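Side-chain contacts in aldose 1-epimerase (Escherichia coli, PDB 3NRE), which probably interconverts the alpha and beta anomers of aldose sugars: residues G166-L169 with L175-E178; R57-R62 with L169-W174. One frame throughout, in Å; residues are numbered along the deposited sequence.

Contact 1: G166-L169 with L175-E178; sequences GYWL and LAGE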
# COMPACT_ATOMS: atom_id res chain seq x y z
N GLY A 166 -0.16 -19.00 -3.64
CA GLY A 166 1.12 -19.25 -3.06
C GLY A 166 1.62 -18.04 -2.33
O GLY A 166 0.97 -17.01 -2.36
N TYR A 167 2.75 -18.18 -1.68
CA TYR A 167 3.32 -17.07 -0.92
C TYR A 167 4.83 -17.16 -0.86
O TYR A 167 5.41 -18.18 -1.17
CB TYR A 167 2.74 -17.03 0.50
CG TYR A 167 3.37 -17.95 1.52
CD1 TYR A 167 3.44 -19.32 1.30
CD2 TYR A 167 3.85 -17.47 2.71
CE1 TYR A 167 4.00 -20.18 2.25
CE2 TYR A 167 4.43 -18.31 3.65
CZ TYR A 167 4.49 -19.65 3.42
OH TYR A 167 5.04 -20.47 4.37
N TRP A 168 5.45 -16.05 -0.50
CA TRP A 168 6.90 -16.05 -0.24
C TRP A 168 7.14 -16.13 1.26
O TRP A 168 6.60 -15.32 2.04
CB TRP A 168 7.55 -14.77 -0.77
CG TRP A 168 7.56 -14.69 -2.27
CD1 TRP A 168 8.51 -15.22 -3.10
CD2 TRP A 168 6.59 -14.10 -3.13
NE1 TRP A 168 8.21 -14.96 -4.40
CE2 TRP A 168 7.03 -14.29 -4.46
CE3 TRP A 168 5.37 -13.44 -2.92
CZ2 TRP A 168 6.32 -13.84 -5.56
CZ3 TRP A 168 4.67 -12.98 -4.00
CH2 TRP A 168 5.14 -13.19 -5.32
N LEU A 169 7.98 -17.05 1.65
CA LEU A 169 8.38 -17.16 3.02
C LEU A 169 9.14 -15.85 3.30
O LEU A 169 9.76 -15.26 2.40
CB LEU A 169 9.31 -18.37 3.22
CG LEU A 169 8.64 -19.73 3.38
CD1 LEU A 169 7.77 -20.07 2.20
CD2 LEU A 169 9.74 -20.77 3.56
N LEU A 175 13.00 -9.49 4.04
CA LEU A 175 12.90 -9.67 2.62
C LEU A 175 12.03 -10.90 2.29
O LEU A 175 11.99 -11.88 3.00
CB LEU A 175 14.29 -9.93 1.98
CG LEU A 175 15.28 -8.75 1.95
CD1 LEU A 175 16.65 -9.16 1.54
CD2 LEU A 175 14.77 -7.62 1.08
N ALA A 176 11.36 -10.81 1.16
CA ALA A 176 10.74 -12.01 0.56
C ALA A 176 11.77 -13.08 0.21
O ALA A 176 12.82 -12.79 -0.40
CB ALA A 176 9.96 -11.61 -0.66
N GLY A 177 11.49 -14.31 0.65
CA GLY A 177 12.33 -15.48 0.40
C GLY A 177 11.80 -16.44 -0.64
O GLY A 177 11.42 -16.02 -1.74
N GLU A 178 11.84 -17.74 -0.32
CA GLU A 178 11.44 -18.78 -1.23
C GLU A 178 9.96 -18.73 -1.46
O GLU A 178 9.17 -18.52 -0.53
CB GLU A 178 11.85 -20.19 -0.75
CG GLU A 178 11.85 -21.25 -1.86
CD GLU A 178 12.43 -22.62 -1.44
OE1 GLU A 178 11.77 -23.39 -0.69
OE2 GLU A 178 13.55 -22.96 -1.91
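With CG beside the backbone N and opposite the carbonyl carbon (chi1 -68°), the indole of W168 is turned against strand 176-178, while the same choice in L169 (chi1 -82°) sets CD1 against the E178 carbonyl. The five-membered ring of the indole meets the backbone edge-on: W168 CD1 lies 3.3 Å from G177 O, near the ring plane, a polarised C-H facing a carbonyl. W168 CB packs on A176 CB at 4.0 Å, the alanine being small enough to sit beside so large a neighbour. The two segments belong to the antiparallel hairpin of strands 166-170 and 176-180; the short segments in contact run at 106° to each other, far from the 180° of a flat antiparallel pair. L169 bonds to two successive residues: its N donates to E178 O (2.9 Å) and its O receives G177 N in a short bond of 2.6 Å, so G177 and E178 form a beta bulge opposite L169. Glycine suits the first bulge position because a CB there would press against L169 O. E178 O also takes a CA-H...O contact from W168 CA (3.4 Å) and is touched by L169 CD1 (3.4 Å), so two carbons lie close to an oxygen already bonded to L169 N. Beyond the hairpin, W168 meets F179 edge-to-face, and its backbone O accepts a bond from N202 of the adjoining strand 200-205.

Contact 2: R57-R62 with L169-W174; sequences RVSGNR and LEREQW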
# COMPACT_ATOMS: atom_id res chain seq x y z
N ARG A 57 10.80 -3.76 -1.23
CA ARG A 57 12.25 -3.64 -1.28
C ARG A 57 12.79 -4.36 -2.51
O ARG A 57 12.15 -5.30 -2.99
CB ARG A 57 12.82 -4.39 -0.07
CG ARG A 57 12.33 -3.87 1.30
CD ARG A 57 12.72 -4.73 2.44
NE ARG A 57 12.24 -4.14 3.72
CZ ARG A 57 11.00 -4.25 4.20
NH1 ARG A 57 10.09 -4.97 3.57
NH2 ARG A 57 10.71 -3.62 5.35
N VAL A 58 13.97 -3.94 -2.98
CA VAL A 58 14.70 -4.64 -4.05
C VAL A 58 15.95 -5.24 -3.38
O VAL A 58 16.82 -4.50 -2.93
CB VAL A 58 15.12 -3.72 -5.15
CG1 VAL A 58 15.87 -4.54 -6.26
CG2 VAL A 58 13.91 -2.91 -5.74
N SER A 59 15.97 -6.57 -3.25
CA SER A 59 17.05 -7.19 -2.46
C SER A 59 18.40 -6.84 -3.01
O SER A 59 18.65 -6.91 -4.23
CB SER A 59 16.84 -8.68 -2.25
OG SER A 59 16.79 -9.31 -3.48
N GLY A 60 19.27 -6.40 -2.10
CA GLY A 60 20.61 -5.95 -2.46
C GLY A 60 20.73 -4.48 -2.83
O GLY A 60 21.83 -3.99 -3.04
N ASN A 61 19.60 -3.78 -2.88
CA ASN A 61 19.54 -2.35 -3.26
C ASN A 61 20.19 -2.13 -4.63
O ASN A 61 20.88 -1.14 -4.85
CB ASN A 61 20.22 -1.48 -2.22
CG ASN A 61 19.38 -1.23 -0.99
OD1 ASN A 61 18.15 -1.15 -1.07
ND2 ASN A 61 20.06 -1.06 0.15
N ARG A 62 19.97 -3.08 -5.53
CA ARG A 62 20.45 -2.96 -6.90
C ARG A 62 19.64 -3.80 -7.86
O ARG A 62 18.92 -4.74 -7.46
CB ARG A 62 21.96 -3.26 -7.00
CG ARG A 62 22.46 -4.51 -6.29
CD ARG A 62 22.03 -5.78 -6.91
NE ARG A 62 22.30 -5.86 -8.36
CZ ARG A 62 21.74 -6.76 -9.16
NH1 ARG A 62 20.99 -7.74 -8.67
NH2 ARG A 62 21.96 -6.69 -10.46
N LEU A 169 7.98 -17.05 1.65
CA LEU A 169 8.38 -17.16 3.02
C LEU A 169 9.14 -15.85 3.30
O LEU A 169 9.76 -15.26 2.40
CB LEU A 169 9.31 -18.37 3.22
CG LEU A 169 8.64 -19.73 3.38
CD1 LEU A 169 7.77 -20.07 2.20
CD2 LEU A 169 9.74 -20.77 3.56
N GLU A 170 9.13 -15.43 4.55
CA GLU A 170 9.96 -14.30 4.93
C GLU A 170 11.36 -14.85 5.25
O GLU A 170 11.51 -15.90 5.88
CB GLU A 170 9.37 -13.59 6.16
CG GLU A 170 10.11 -12.30 6.54
CD GLU A 170 9.58 -11.67 7.84
OE1 GLU A 170 8.83 -12.34 8.56
OE2 GLU A 170 10.01 -10.55 8.14
N ARG A 171 12.39 -14.13 4.81
CA ARG A 171 13.73 -14.45 5.16
C ARG A 171 14.36 -13.30 5.97
O ARG A 171 13.65 -12.44 6.51
CB ARG A 171 14.55 -14.90 3.92
CG ARG A 171 14.72 -13.82 2.84
CD ARG A 171 15.60 -14.29 1.68
NE ARG A 171 15.61 -13.34 0.57
CZ ARG A 171 16.72 -12.83 0.03
NH1 ARG A 171 17.90 -13.16 0.47
NH2 ARG A 171 16.60 -11.98 -0.98
N GLU A 172 15.69 -13.29 6.07
CA GLU A 172 16.39 -12.25 6.78
C GLU A 172 16.16 -10.84 6.17
O GLU A 172 15.76 -10.68 4.99
CB GLU A 172 17.88 -12.61 6.86
CG GLU A 172 18.15 -13.94 7.54
CD GLU A 172 18.14 -15.19 6.59
OE1 GLU A 172 17.79 -15.03 5.38
OE2 GLU A 172 18.49 -16.29 7.05
N GLN A 173 16.37 -9.80 7.01
CA GLN A 173 16.25 -8.39 6.56
C GLN A 173 14.85 -8.00 6.07
O GLN A 173 14.67 -7.06 5.31
CB GLN A 173 17.27 -8.09 5.47
CG GLN A 173 18.73 -8.29 5.87
CD GLN A 173 19.67 -7.80 4.76
OE1 GLN A 173 19.85 -8.48 3.74
NE2 GLN A 173 20.29 -6.68 4.97
N TRP A 174 13.84 -8.75 6.54
CA TRP A 174 12.44 -8.50 6.17
C TRP A 174 12.12 -8.76 4.72
O TRP A 174 11.11 -8.32 4.22
CB TRP A 174 11.96 -7.12 6.59
CG TRP A 174 12.08 -6.89 7.99
CD1 TRP A 174 11.69 -7.74 9.01
CD2 TRP A 174 12.65 -5.77 8.60
NE1 TRP A 174 12.00 -7.20 10.23
CE2 TRP A 174 12.60 -5.98 10.01
CE3 TRP A 174 13.24 -4.60 8.11
CZ2 TRP A 174 13.09 -5.05 10.92
CZ3 TRP A 174 13.73 -3.65 9.04
CH2 TRP A 174 13.66 -3.90 10.42
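Van der Waals packing brings R57 and W174 together: CB of W174 sits over the centre of one face of the R57 guanidinium, 3.8 Å above its plane. R57 NH2 reaches W174 CE3 at 3.9 Å, but guanidinium and indole are inclined by 54°, so they do not stack flat. The R57 chain, extended from CG to NE, is long enough to carry its charge from the loop across to the turn. Further out, S59 CB touches R171 NH2 at 3.5 Å; the small serine lets the arginine tip come close, with OG lying in the guanidinium plane at its edge.

No hydrogen bond crosses between the segments, and the polar groups are held from outside. R57 NE makes a salt bridge to D79 and NH1 binds a di(hydroxyethyl)ether molecule, probably from the crystallisation liquor; S59 OG is bonded to D261. R171 NE is probably hydrogen-bonded to A176 O, which is likely to steady the arm that meets S59. Replacing R57 by an alanine would probably leave D79 without its charged mate and uncover W174 CB.

The contact lies near the surface, where the loop between strands 48-51 and 62-65 approaches the turn after strand 166-170; N201 ND2, from the adjoining strand 200-205, bonds to W174 O and to E170 OE2, tying the turn to its own sheet.

Contact 1 is the more buried of the two and pairs near neighbours in sequence, the strands of one hairpin; contact 2 is a surface contact between that hairpin's turn and a loop more than a hundred residues earlier. Their chemistry differs accordingly: backbone hydrogen bonds and apolar packing hold 166-169 to 175-178, whereas 57-62 and 169-174 meet through arginine side chains in van der Waals contact, with their polar bonds made to other partners. L169 belongs to both. R171 probably links the two contacts as well, and L175 packs on R57 and S59, so the loop also touches the residue leading into strand 176-180.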